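PDB 3KK7: putative cell invasion protein with MAC/Perforin domain from Bacteroides thetaiotaomicron VPI-5482, which is of uncertain function but has the membrane-attack complex/perforin fold, and so may act on membranes, possibly in cell invasion. Local coordinates for residues A[78-83]-A[171-176]; A[90-95]-A[180-185]; A[203-208]-A[360-365]; A[212-217]-A[347-352]. One frame throughout, in Å; residues are numbered along the deposited sequence.

Contact 1 (A[78-83]-A[171-176])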
loop_
_atom_site.group_PDB
_atom_site.type_symbol
_atom_site.label_atom_id
_atom_site.label_comp_id
_atom_site.label_asym_id
_atom_site.label_seq_id
_atom_site.Cartn_x
_atom_site.Cartn_y
_atom_site.Cartn_z
ATOM N N PRO A 78 -6.884 4.667 10.879
ATOM C CA PRO A 78 -5.671 5.432 11.153
ATOM C C PRO A 78 -4.430 4.574 11.042
ATOM O O PRO A 78 -4.424 3.450 11.536
ATOM C CB PRO A 78 -5.837 5.919 12.606
ATOM C CG PRO A 78 -7.164 5.467 13.084
ATOM C CD PRO A 78 -7.886 4.745 11.958
ATOM N N VAL A 79 -3.399 5.109 10.389
ATOM C CA VAL A 79 -2.071 4.508 10.392
ATOM C C VAL A 79 -1.181 5.286 11.379
ATOM O O VAL A 79 -0.538 4.696 12.265
ATOM C CB VAL A 79 -1.476 4.504 8.998
ATOM C CG1 VAL A 79 -0.048 4.089 9.045
ATOM C CG2 VAL A 79 -2.306 3.591 8.116
ATOM N N VAL A 80 -1.183 6.607 11.253
ATOM C CA VAL A 80 -0.489 7.438 12.223
ATOM C C VAL A 80 -1.429 7.746 13.368
ATOM O O VAL A 80 -2.584 8.109 13.140
ATOM C CB VAL A 80 0.028 8.755 11.614
ATOM C CG1 VAL A 80 0.857 9.493 12.643
ATOM C CG2 VAL A 80 0.875 8.485 10.364
ATOM N N ASN A 81 -0.948 7.556 14.601
ATOM C CA ASN A 81 -1.659 8.067 15.782
ATOM C C ASN A 81 -1.420 9.585 15.899
ATOM O O ASN A 81 -0.512 10.020 16.612
ATOM C CB ASN A 81 -1.215 7.344 17.055
ATOM C CG ASN A 81 -2.005 7.784 18.296
ATOM O OD1 ASN A 81 -2.664 8.803 18.280
ATOM N ND2 ASN A 81 -1.933 7.006 19.360
HETATM N N MSE A 82 -2.255 10.364 15.193
HETATM C CA MSE A 82 -2.161 11.822 15.112
HETATM C C MSE A 82 -2.304 12.544 16.438
HETATM O O MSE A 82 -1.605 13.508 16.689
HETATM C CB MSE A 82 -3.224 12.367 14.157
HETATM C CG MSE A 82 -2.987 12.000 12.717
HETATM SE SE MSE A 82 -1.313 12.718 11.952
HETATM C CE MSE A 82 -1.765 14.586 12.184
ATOM N N LYS A 83 -3.227 12.105 17.272
ATOM C CA LYS A 83 -3.407 12.737 18.555
ATOM C C LYS A 83 -2.101 12.604 19.349
ATOM O O LYS A 83 -1.617 13.575 19.922
ATOM C CB LYS A 83 -4.594 12.142 19.313
ATOM C CG LYS A 83 -4.679 12.539 20.814
ATOM C CD LYS A 83 -5.914 11.935 21.501
ATOM C CE LYS A 83 -6.205 12.575 22.870
ATOM N NZ LYS A 83 -5.296 12.105 23.957
ATOM N N LEU A 171 -4.814 20.464 4.169
ATOM C CA LEU A 171 -4.126 19.874 5.328
ATOM C C LEU A 171 -2.949 19.096 4.870
ATOM O O LEU A 171 -3.070 18.352 3.917
ATOM C CB LEU A 171 -5.013 18.920 6.114
ATOM C CG LEU A 171 -5.913 19.537 7.166
ATOM C CD1 LEU A 171 -7.085 20.252 6.480
ATOM C CD2 LEU A 171 -6.416 18.423 8.074
ATOM N N ASN A 172 -1.832 19.231 5.583
ATOM C CA ASN A 172 -0.614 18.497 5.273
ATOM C C ASN A 172 0.029 17.904 6.511
ATOM O O ASN A 172 0.071 18.552 7.560
ATOM C CB ASN A 172 0.376 19.408 4.565
ATOM C CG ASN A 172 -0.078 19.778 3.167
ATOM O OD1 ASN A 172 -0.890 20.701 2.994
ATOM N ND2 ASN A 172 0.420 19.046 2.157
ATOM N N LEU A 173 0.504 16.666 6.393
ATOM C CA LEU A 173 1.355 16.060 7.408
ATOM C C LEU A 173 2.773 16.232 6.925
ATOM O O LEU A 173 3.046 16.105 5.718
ATOM C CB LEU A 173 1.088 14.569 7.550
ATOM C CG LEU A 173 1.913 13.698 8.515
ATOM C CD1 LEU A 173 1.633 14.011 9.952
ATOM C CD2 LEU A 173 1.520 12.251 8.222
ATOM N N GLN A 174 3.667 16.525 7.861
ATOM C CA GLN A 174 5.093 16.632 7.603
ATOM C C GLN A 174 5.592 15.344 6.977
ATOM O O GLN A 174 5.346 14.283 7.514
ATOM C CB GLN A 174 5.809 16.850 8.937
ATOM C CG GLN A 174 7.332 16.790 8.896
ATOM C CD GLN A 174 7.923 17.834 8.001
ATOM O OE1 GLN A 174 8.891 17.560 7.302
ATOM N NE2 GLN A 174 7.341 19.035 7.995
ATOM N N THR A 175 6.290 15.425 5.853
ATOM C CA THR A 175 6.781 14.198 5.229
ATOM C C THR A 175 8.296 14.099 5.024
ATOM O O THR A 175 8.753 13.210 4.309
ATOM C CB THR A 175 6.020 13.906 3.921
ATOM O OG1 THR A 175 6.144 15.016 3.044
ATOM C CG2 THR A 175 4.525 13.624 4.231
ATOM N N ALA A 176 9.090 14.949 5.671
ATOM C CA ALA A 176 10.533 14.760 5.605
ATOM C C ALA A 176 10.841 13.334 6.077
ATOM O O ALA A 176 10.271 12.861 7.083
ATOM C CB ALA A 176 11.301 15.778 6.441
#

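Contact 2 (A[90-95]-A[180-185])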
loop_
_atom_site.group_PDB
_atom_site.type_symbol
_atom_site.label_atom_id
_atom_site.label_comp_id
_atom_site.label_asym_id
_atom_site.label_seq_id
_atom_site.Cartn_x
_atom_site.Cartn_y
_atom_site.Cartn_z
ATOM N N PRO A 90 3.559 19.434 17.712
ATOM C CA PRO A 90 2.387 20.041 17.033
ATOM C C PRO A 90 2.619 20.549 15.603
ATOM O O PRO A 90 1.653 20.711 14.834
ATOM C CB PRO A 90 1.994 21.232 17.930
ATOM C CG PRO A 90 2.994 21.290 19.030
ATOM C CD PRO A 90 3.862 20.053 19.006
ATOM N N SER A 91 3.876 20.811 15.258
ATOM C CA SER A 91 4.201 21.381 13.951
ATOM C C SER A 91 4.195 20.313 12.843
ATOM O O SER A 91 4.359 20.675 11.716
ATOM C CB SER A 91 5.558 22.098 13.995
ATOM O OG SER A 91 6.613 21.153 14.076
ATOM N N TYR A 92 3.985 19.031 13.165
ATOM C CA TYR A 92 3.876 17.988 12.137
ATOM C C TYR A 92 2.629 18.142 11.273
ATOM O O TYR A 92 2.551 17.560 10.197
ATOM C CB TYR A 92 3.899 16.566 12.749
ATOM C CG TYR A 92 5.301 15.972 12.927
ATOM C CD1 TYR A 92 5.646 14.734 12.378
ATOM C CD2 TYR A 92 6.275 16.663 13.642
ATOM C CE1 TYR A 92 6.932 14.207 12.539
ATOM C CE2 TYR A 92 7.544 16.150 13.807
ATOM C CZ TYR A 92 7.876 14.928 13.265
ATOM O OH TYR A 92 9.149 14.470 13.463
ATOM N N ILE A 93 1.640 18.882 11.763
ATOM C CA ILE A 93 0.426 19.135 11.002
ATOM C C ILE A 93 0.512 20.564 10.544
ATOM O O ILE A 93 1.118 21.362 11.197
ATOM C CB ILE A 93 -0.862 18.907 11.833
ATOM C CG1 ILE A 93 -2.072 18.858 10.886
ATOM C CG2 ILE A 93 -1.047 19.999 12.895
ATOM C CD1 ILE A 93 -3.343 18.216 11.473
ATOM N N ASN A 94 -0.089 20.882 9.416
ATOM C CA ASN A 94 0.019 22.202 8.843
ATOM C C ASN A 94 -1.210 22.497 8.009
ATOM O O ASN A 94 -1.274 22.107 6.849
ATOM C CB ASN A 94 1.267 22.262 7.975
ATOM C CG ASN A 94 1.392 23.568 7.208
ATOM O OD1 ASN A 94 0.647 24.527 7.453
ATOM N ND2 ASN A 94 2.325 23.606 6.254
ATOM N N PRO A 95 -2.204 23.165 8.604
ATOM C CA PRO A 95 -3.408 23.566 7.883
ATOM C C PRO A 95 -3.245 24.905 7.211
ATOM O O PRO A 95 -2.473 25.711 7.666
ATOM C CB PRO A 95 -4.468 23.671 8.989
ATOM C CG PRO A 95 -3.726 23.669 10.300
ATOM C CD PRO A 95 -2.256 23.566 10.022
ATOM N N LEU A 180 9.174 10.913 8.904
ATOM C CA LEU A 180 8.474 9.668 8.650
ATOM C C LEU A 180 9.086 8.545 9.471
ATOM O O LEU A 180 8.382 7.699 10.036
ATOM C CB LEU A 180 8.463 9.319 7.166
ATOM C CG LEU A 180 7.613 10.218 6.250
ATOM C CD1 LEU A 180 7.603 9.664 4.856
ATOM C CD2 LEU A 180 6.198 10.402 6.745
ATOM N N ARG A 181 10.390 8.551 9.617
ATOM C CA ARG A 181 10.979 7.484 10.411
ATOM C C ARG A 181 10.606 7.585 11.888
ATOM O O ARG A 181 10.306 6.572 12.518
ATOM C CB ARG A 181 12.477 7.367 10.171
ATOM C CG ARG A 181 12.768 6.416 8.987
ATOM C CD ARG A 181 14.256 6.096 8.873
ATOM N NE ARG A 181 14.979 7.317 8.540
ATOM C CZ ARG A 181 15.196 7.764 7.307
ATOM N NH1 ARG A 181 14.771 7.085 6.240
ATOM N NH2 ARG A 181 15.850 8.909 7.138
ATOM N N LYS A 182 10.597 8.800 12.426
ATOM C CA LYS A 182 10.179 9.011 13.804
ATOM C C LYS A 182 8.779 8.477 14.000
ATOM O O LYS A 182 8.513 7.825 15.029
ATOM C CB LYS A 182 10.156 10.494 14.167
ATOM C CG LYS A 182 11.407 11.006 14.776
ATOM C CD LYS A 182 11.120 11.957 15.906
ATOM C CE LYS A 182 12.382 12.249 16.615
ATOM N NZ LYS A 182 13.020 11.047 17.266
ATOM N N ILE A 183 7.891 8.757 13.023
ATOM C CA ILE A 183 6.491 8.315 13.107
ATOM C C ILE A 183 6.428 6.789 13.116
ATOM O O ILE A 183 5.723 6.198 13.941
ATOM C CB ILE A 183 5.657 8.890 11.987
ATOM C CG1 ILE A 183 5.497 10.387 12.169
ATOM C CG2 ILE A 183 4.261 8.262 11.927
ATOM C CD1 ILE A 183 4.716 11.082 11.024
ATOM N N ALA A 184 7.204 6.172 12.228
ATOM C CA ALA A 184 7.268 4.702 12.099
ATOM C C ALA A 184 7.678 4.038 13.418
ATOM O O ALA A 184 7.002 3.106 13.901
ATOM C CB ALA A 184 8.211 4.283 10.960
ATOM N N ALA A 185 8.756 4.560 13.998
ATOM C CA ALA A 185 9.329 4.105 15.276
ATOM C C ALA A 185 8.393 4.152 16.486
ATOM O O ALA A 185 8.396 3.215 17.310
ATOM C CB ALA A 185 10.610 4.957 15.589
#

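Contact 3 (A[203-208]-A[360-365])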
loop_
_atom_site.group_PDB
_atom_site.type_symbol
_atom_site.label_atom_id
_atom_site.label_comp_id
_atom_site.label_asym_id
_atom_site.label_seq_id
_atom_site.Cartn_x
_atom_site.Cartn_y
_atom_site.Cartn_z
ATOM N N GLU A 203 -3.511 -9.172 3.616
ATOM C CA GLU A 203 -4.677 -8.934 4.482
ATOM C C GLU A 203 -4.738 -7.487 4.996
ATOM O O GLU A 203 -5.806 -6.860 5.017
ATOM C CB GLU A 203 -4.679 -9.940 5.647
ATOM C CG GLU A 203 -5.339 -11.313 5.296
ATOM C CD GLU A 203 -4.900 -12.496 6.187
ATOM O OE1 GLU A 203 -4.132 -12.303 7.162
ATOM O OE2 GLU A 203 -5.326 -13.642 5.892
ATOM N N LEU A 204 -3.578 -6.957 5.383
ATOM C CA LEU A 204 -3.464 -5.597 5.853
ATOM C C LEU A 204 -3.909 -4.653 4.740
ATOM O O LEU A 204 -4.660 -3.711 4.995
ATOM C CB LEU A 204 -2.020 -5.316 6.318
ATOM C CG LEU A 204 -1.628 -3.972 6.989
ATOM C CD1 LEU A 204 -0.233 -4.067 7.639
ATOM C CD2 LEU A 204 -1.702 -2.786 6.008
HETATM N N MSE A 205 -3.508 -4.904 3.501
HETATM C CA MSE A 205 -3.921 -3.984 2.419
HETATM C C MSE A 205 -5.399 -4.112 2.100
HETATM O O MSE A 205 -6.032 -3.142 1.701
HETATM C CB MSE A 205 -3.073 -4.124 1.157
HETATM C CG MSE A 205 -1.652 -3.701 1.391
HETATM SE SE MSE A 205 -0.366 -4.263 0.036
HETATM C CE MSE A 205 -0.869 -3.010 -1.410
ATOM N N GLN A 206 -5.955 -5.292 2.288
ATOM C CA GLN A 206 -7.391 -5.479 2.044
ATOM C C GLN A 206 -8.221 -4.653 3.012
ATOM O O GLN A 206 -9.223 -4.063 2.651
ATOM C CB GLN A 206 -7.790 -6.919 2.247
ATOM C CG GLN A 206 -7.248 -7.856 1.254
ATOM C CD GLN A 206 -7.476 -9.330 1.648
ATOM O OE1 GLN A 206 -7.191 -10.223 0.836
ATOM N NE2 GLN A 206 -7.975 -9.593 2.883
ATOM N N SER A 207 -7.787 -4.623 4.255
ATOM C CA SER A 207 -8.500 -3.924 5.277
ATOM C C SER A 207 -8.234 -2.397 5.264
ATOM O O SER A 207 -9.191 -1.610 5.309
ATOM C CB SER A 207 -8.138 -4.541 6.619
ATOM O OG SER A 207 -8.641 -3.698 7.611
ATOM N N TYR A 208 -6.955 -1.990 5.207
ATOM C CA TYR A 208 -6.578 -0.576 5.250
ATOM C C TYR A 208 -6.629 0.158 3.899
ATOM O O TYR A 208 -6.932 1.348 3.862
ATOM C CB TYR A 208 -5.163 -0.413 5.825
ATOM C CG TYR A 208 -5.134 -0.508 7.317
ATOM C CD1 TYR A 208 -5.135 -1.737 7.942
ATOM C CD2 TYR A 208 -5.177 0.631 8.112
ATOM C CE1 TYR A 208 -5.137 -1.841 9.329
ATOM C CE2 TYR A 208 -5.179 0.534 9.503
ATOM C CZ TYR A 208 -5.163 -0.704 10.088
ATOM O OH TYR A 208 -5.167 -0.835 11.429
ATOM N N ASN A 360 5.631 -3.200 -1.270
ATOM C CA ASN A 360 5.955 -2.787 -2.637
ATOM C C ASN A 360 5.755 -3.885 -3.672
ATOM O O ASN A 360 5.144 -3.670 -4.739
ATOM C CB ASN A 360 7.378 -2.216 -2.713
ATOM C CG ASN A 360 7.438 -0.798 -2.199
ATOM O OD1 ASN A 360 6.839 0.078 -2.807
ATOM N ND2 ASN A 360 8.109 -0.565 -1.073
ATOM N N ASP A 361 6.234 -5.061 -3.347
ATOM C CA ASP A 361 6.138 -6.159 -4.281
ATOM C C ASP A 361 4.661 -6.578 -4.463
ATOM O O ASP A 361 4.242 -7.024 -5.549
ATOM C CB ASP A 361 6.981 -7.353 -3.778
ATOM C CG ASP A 361 8.471 -7.234 -4.086
ATOM O OD1 ASP A 361 8.897 -6.417 -4.940
ATOM O OD2 ASP A 361 9.222 -8.036 -3.481
ATOM N N THR A 362 3.860 -6.437 -3.410
ATOM C CA THR A 362 2.484 -6.902 -3.479
ATOM C C THR A 362 1.707 -5.879 -4.282
ATOM O O THR A 362 0.916 -6.231 -5.155
ATOM C CB THR A 362 1.899 -7.105 -2.093
ATOM O OG1 THR A 362 2.690 -8.062 -1.370
ATOM C CG2 THR A 362 0.463 -7.570 -2.167
ATOM N N HIS A 363 1.970 -4.602 -4.022
ATOM C CA HIS A 363 1.328 -3.543 -4.762
ATOM C C HIS A 363 1.606 -3.687 -6.240
ATOM O O HIS A 363 0.726 -3.439 -7.072
ATOM C CB HIS A 363 1.854 -2.197 -4.303
ATOM C CG HIS A 363 1.374 -1.058 -5.133
ATOM N ND1 HIS A 363 0.035 -0.730 -5.244
ATOM C CD2 HIS A 363 2.052 -0.169 -5.908
ATOM C CE1 HIS A 363 -0.088 0.317 -6.047
ATOM N NE2 HIS A 363 1.123 0.685 -6.454
HETATM N N MSE A 364 2.845 -4.063 -6.566
HETATM C CA MSE A 364 3.274 -4.155 -7.970
HETATM C C MSE A 364 2.867 -5.459 -8.665
HETATM O O MSE A 364 3.190 -5.639 -9.832
HETATM C CB MSE A 364 4.810 -3.995 -8.066
HETATM C CG MSE A 364 5.322 -2.545 -7.948
HETATM SE SE MSE A 364 4.586 -1.424 -9.365
HETATM C CE MSE A 364 5.259 -2.395 -10.964
ATOM N N ASP A 365 2.159 -6.348 -7.957
ATOM C CA ASP A 365 1.788 -7.699 -8.448
ATOM C C ASP A 365 3.008 -8.633 -8.626
ATOM O O ASP A 365 2.943 -9.590 -9.388
ATOM C CB ASP A 365 0.934 -7.666 -9.740
ATOM C CG ASP A 365 -0.339 -6.836 -9.597
ATOM O OD1 ASP A 365 -1.042 -6.945 -8.575
ATOM O OD2 ASP A 365 -0.645 -6.058 -10.515
#

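Contact 4 (A[212-217]-A[347-352])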
loop_
_atom_site.group_PDB
_atom_site.type_symbol
_atom_site.label_atom_id
_atom_site.label_comp_id
_atom_site.label_asym_id
_atom_site.label_seq_id
_atom_site.Cartn_x
_atom_site.Cartn_y
_atom_site.Cartn_z
ATOM N N VAL A 212 -1.265 6.136 2.578
ATOM C CA VAL A 212 -1.528 6.985 3.749
ATOM C C VAL A 212 -1.748 8.428 3.313
ATOM O O VAL A 212 -0.973 8.981 2.529
ATOM C CB VAL A 212 -0.407 6.898 4.778
ATOM C CG1 VAL A 212 -0.789 7.643 6.020
ATOM C CG2 VAL A 212 -0.125 5.467 5.101
ATOM N N LEU A 213 -2.820 9.029 3.817
ATOM C CA LEU A 213 -3.142 10.431 3.502
ATOM C C LEU A 213 -2.162 11.420 4.187
ATOM O O LEU A 213 -2.160 11.528 5.395
ATOM C CB LEU A 213 -4.597 10.749 3.928
ATOM C CG LEU A 213 -5.680 10.106 3.046
ATOM C CD1 LEU A 213 -7.005 9.898 3.803
ATOM C CD2 LEU A 213 -5.925 10.902 1.739
ATOM N N THR A 214 -1.371 12.137 3.392
ATOM C CA THR A 214 -0.462 13.179 3.855
ATOM C C THR A 214 -0.823 14.582 3.355
ATOM O O THR A 214 -0.366 15.585 3.948
ATOM C CB THR A 214 0.989 12.919 3.381
ATOM O OG1 THR A 214 1.036 12.948 1.947
ATOM C CG2 THR A 214 1.527 11.586 3.883
ATOM N N GLY A 215 -1.602 14.667 2.266
ATOM C CA GLY A 215 -1.973 15.971 1.669
ATOM C C GLY A 215 -3.316 15.987 0.940
ATOM O O GLY A 215 -3.479 15.391 -0.113
ATOM N N TYR A 216 -4.301 16.682 1.489
ATOM C CA TYR A 216 -5.603 16.740 0.843
ATOM C C TYR A 216 -6.242 18.094 0.953
ATOM O O TYR A 216 -5.716 18.971 1.631
ATOM C CB TYR A 216 -6.536 15.676 1.410
ATOM C CG TYR A 216 -6.896 15.745 2.892
ATOM C CD1 TYR A 216 -8.016 16.440 3.335
ATOM C CD2 TYR A 216 -6.149 15.022 3.839
ATOM C CE1 TYR A 216 -8.379 16.438 4.682
ATOM C CE2 TYR A 216 -6.483 15.026 5.186
ATOM C CZ TYR A 216 -7.601 15.727 5.615
ATOM O OH TYR A 216 -7.911 15.702 6.979
ATOM N N TYR A 217 -7.376 18.251 0.264
ATOM C CA TYR A 217 -8.178 19.468 0.332
ATOM C C TYR A 217 -9.478 19.195 1.046
ATOM O O TYR A 217 -9.970 18.068 1.036
ATOM C CB TYR A 217 -8.479 19.972 -1.061
ATOM C CG TYR A 217 -7.255 20.400 -1.820
ATOM C CD1 TYR A 217 -6.702 21.654 -1.622
ATOM C CD2 TYR A 217 -6.647 19.547 -2.739
ATOM C CE1 TYR A 217 -5.595 22.052 -2.333
ATOM C CE2 TYR A 217 -5.544 19.935 -3.446
ATOM C CZ TYR A 217 -5.022 21.187 -3.232
ATOM O OH TYR A 217 -3.925 21.576 -3.914
ATOM N N SER A 347 4.651 1.684 2.988
ATOM C CA SER A 347 6.052 1.315 3.266
ATOM C C SER A 347 6.877 2.453 3.851
ATOM O O SER A 347 7.849 2.208 4.567
ATOM C CB SER A 347 6.743 0.735 2.039
ATOM O OG SER A 347 6.686 1.621 0.965
ATOM N N ASP A 348 6.495 3.694 3.572
ATOM C CA ASP A 348 7.156 4.838 4.213
ATOM C C ASP A 348 6.872 4.975 5.694
ATOM O O ASP A 348 7.583 5.698 6.358
ATOM C CB ASP A 348 6.817 6.150 3.499
ATOM C CG ASP A 348 7.688 6.375 2.275
ATOM O OD1 ASP A 348 8.755 5.721 2.175
ATOM O OD2 ASP A 348 7.317 7.210 1.411
ATOM N N PHE A 349 5.864 4.277 6.214
ATOM C CA PHE A 349 5.477 4.387 7.626
ATOM C C PHE A 349 5.875 3.227 8.528
ATOM O O PHE A 349 5.413 3.149 9.656
ATOM C CB PHE A 349 3.970 4.655 7.707
ATOM C CG PHE A 349 3.622 5.993 7.174
ATOM C CD1 PHE A 349 3.560 6.204 5.822
ATOM C CD2 PHE A 349 3.467 7.066 8.023
ATOM C CE1 PHE A 349 3.312 7.442 5.333
ATOM C CE2 PHE A 349 3.229 8.324 7.526
ATOM C CZ PHE A 349 3.149 8.516 6.190
ATOM N N ILE A 350 6.750 2.351 8.038
ATOM C CA ILE A 350 7.211 1.183 8.792
ATOM C C ILE A 350 8.711 1.058 8.677
ATOM O O ILE A 350 9.303 1.528 7.707
ATOM C CB ILE A 350 6.493 -0.120 8.345
ATOM C CG1 ILE A 350 6.643 -0.372 6.854
ATOM C CG2 ILE A 350 5.010 -0.057 8.652
ATOM C CD1 ILE A 350 5.913 -1.597 6.410
ATOM N N LEU A 351 9.324 0.459 9.689
ATOM C CA LEU A 351 10.780 0.352 9.760
ATOM C C LEU A 351 11.339 -0.921 9.139
ATOM O O LEU A 351 12.510 -0.952 8.733
ATOM C CB LEU A 351 11.226 0.377 11.219
ATOM C CG LEU A 351 10.919 1.607 12.021
ATOM C CD1 LEU A 351 11.330 1.340 13.436
ATOM C CD2 LEU A 351 11.686 2.769 11.426
ATOM N N GLU A 352 10.512 -1.961 9.087
ATOM C CA GLU A 352 10.937 -3.304 8.736
ATOM C C GLU A 352 11.213 -3.441 7.238
ATOM O O GLU A 352 10.293 -3.406 6.409
ATOM C CB GLU A 352 9.852 -4.327 9.160
ATOM C CG GLU A 352 9.543 -4.375 10.674
ATOM C CD GLU A 352 8.584 -3.285 11.195
ATOM O OE1 GLU A 352 8.055 -2.449 10.420
ATOM O OE2 GLU A 352 8.364 -3.262 12.420
#

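Contact 1 (A[78-83]-A[171-176])
M82, in the first turn of helix 82-88, faces L173, the last residue of strand 157-173, with their CA atoms 9.5 Å apart, so the backbones stay well separated and side chains alone bridge the gap. The fork of L173 does most of the bridging. Its chi1 of 177° turns this fork toward 78-83, and the branching then gives CD1 to M82 and CD2 to V80. CD1 takes the selenium of M82, a selenomethionine, at 3.8 Å from SE, and the terminal CE of M82 lies 4.1 Å from the same CD1. The M82 chain folds at chi2 and chi3, which lays its selenoether end obliquely across the leucine. CD2 of L173 meets CG2 of V80 at a looser 4.4 Å. In the MACPF domain, strand 157-173 belongs to the large antiparallel sheet, and the contact joins the start of helix 82-88 to the end of this strand. L85 touches both V80 and L173 and adds to the apolar cluster. The approach to the helix is tightly turned: N81 is the centre of an inverse gamma turn, and as N-cap it accepts a hydrogen bond through OD1 from the backbone N of K84.

Contact 2 (A[90-95]-A[180-185])
Y92 spans the distance to helix 177-186 with the length of its ring, reaching I183 midway and K182 at the tip, while its CA stays 10.1 Å from that of I183. From CB, which points toward the helix, the side chain runs out into a six-membered ring whose CD1-CE1 edge does the first touching. CD1 lies 4.0 Å from CD1 of I183, which sits near the ring plane and not over a face. CE1, one atom further, is 4.1 Å from CG1 of I183, so the isoleucine's longer branch lies along this edge, the two side chains running in opposite directions. That branch is brought here because CG1 stands beside the backbone N (chi1 -69°). At the tip, the hydroxyl OH comes within 4.0 Å of CD of K182; this is a van der Waals approach to the aliphatic part of the lysine, which crosses the tyrosine at about a right angle before its end leads away. A bound 1,2-ethanediol, probably from the crystallisation liquor, lies about 3 Å from this side chain. Cutting Y92 back to an alanine is likely to open a gap beside I183 CD1 and take from the K182 methylenes their contact with the tyrosine hydroxyl. The ring of Y92 also meets that of Y89, their planes about 25° apart. Y92 thus sits at the turn from helix 82-88, where it touches L85, into strand 93-108, facing helix 177-186, which through R181, K182 and A185 also touches helix 529-535.

Contact 3 (A[203-208]-A[360-365])
M205 carries the whole approach of helix 201-208 to the end of helix 353-363, where it touches T362 and H363. The segment opens with E203, whose backbone N is hydrogen-bonded to OG of S200 near the start of the helix. L204 follows and turns to helix 190-198, packing on F192, A195 and L196, so that successive residues serve different neighbours. M205, a selenomethionine, points to helix 353-363. Its chain is extended at chi2 (164°) and bends only at chi3, which swings the methyl across the partner helix. SE of M205 rests 4.1 Å from CG2 of T362. CE of M205 lies 4.0 Å from H363 CA and 4.1 Å from H363 CB, the methyl end thus lying against the main chain of the last helical turn. At the close of the segment Y208 looks back into the fold, its ring meeting those of Y77 and F192 edge-to-face. On the partner side, the same rotamer of T362 that puts OG1 in a hydrogen bond to the carbonyl O of R358 turns CG2 toward M205. The imidazole of H363 leads away toward the ring of F128. Beyond it, D365 takes a positive phi of 67° and ends the helix in a Schellman motif. With no hydrogen bond or charge pair across it, the contact rests on weak van der Waals contact of the M205 tip, selenium here in place of the natural sulfur, which implies that two helices of the MACPF domain are joined by modest apolar contact, not by directional bonding.

Contact 4 (A[212-217]-A[347-352])
V212 lies over one face of the F349 ring, and this is the tight half of the contact. All three carbons of its isopropyl group take part: CB is 3.8 Å from CE1 of the ring, CG2 is 3.8 Å from CD1, and CG1 is 4.0 Å from CZ. CG2 makes a CH-pi contact 4.2 Å from the centroid and 29° off the ring normal, an off-centre approach that spreads the valine over one side of the ring. The loose half is at the rim, where CG2 of T214 stands near the ring plane 4.2 Å from CZ, a single marginal touch. Strand 211-218 runs through the large antiparallel sheet of the MACPF domain, and T214 marks the break in it; F349 comes from the loop leading out of strand 343-345 toward helix 353-363. V212 would probably lose the flat surface it rests on if F349 were an alanine, and L180 and V80, which also pack on this ring, would lose a common partner. Toward solvent the packing thins out further: D348, partly exposed, has its CB directed at 212-217, yet its side chain comes no nearer than 7.2 Å and its carboxylate OD2 instead forms a salt bridge with NZ of K125.

Contacts 1, 2 and 4 share a neighbourhood around the end of strand 157-173, contact 1 centred about 5 Å from the centre of contact 2 and about 7 Å from that of contact 4. Backbone bonds at strand ends tie them, probable hydrogen bonds from Q174 N to Y92 O and from L173 N to T214 O, both 2.8 Å. F349 joins their apolar parts, its CE2 lying 3.7 Å from V80 CG2 and its CZ 3.6 Å from L180 CD2. Contact 3, centred about 14 Å from contact 4, is linked by Y208 packing on P78 and V79 and by a weak N360 ND2-S347 OG hydrogen bond. Contact 4 is nested inside the loop of chain closed by contact 3.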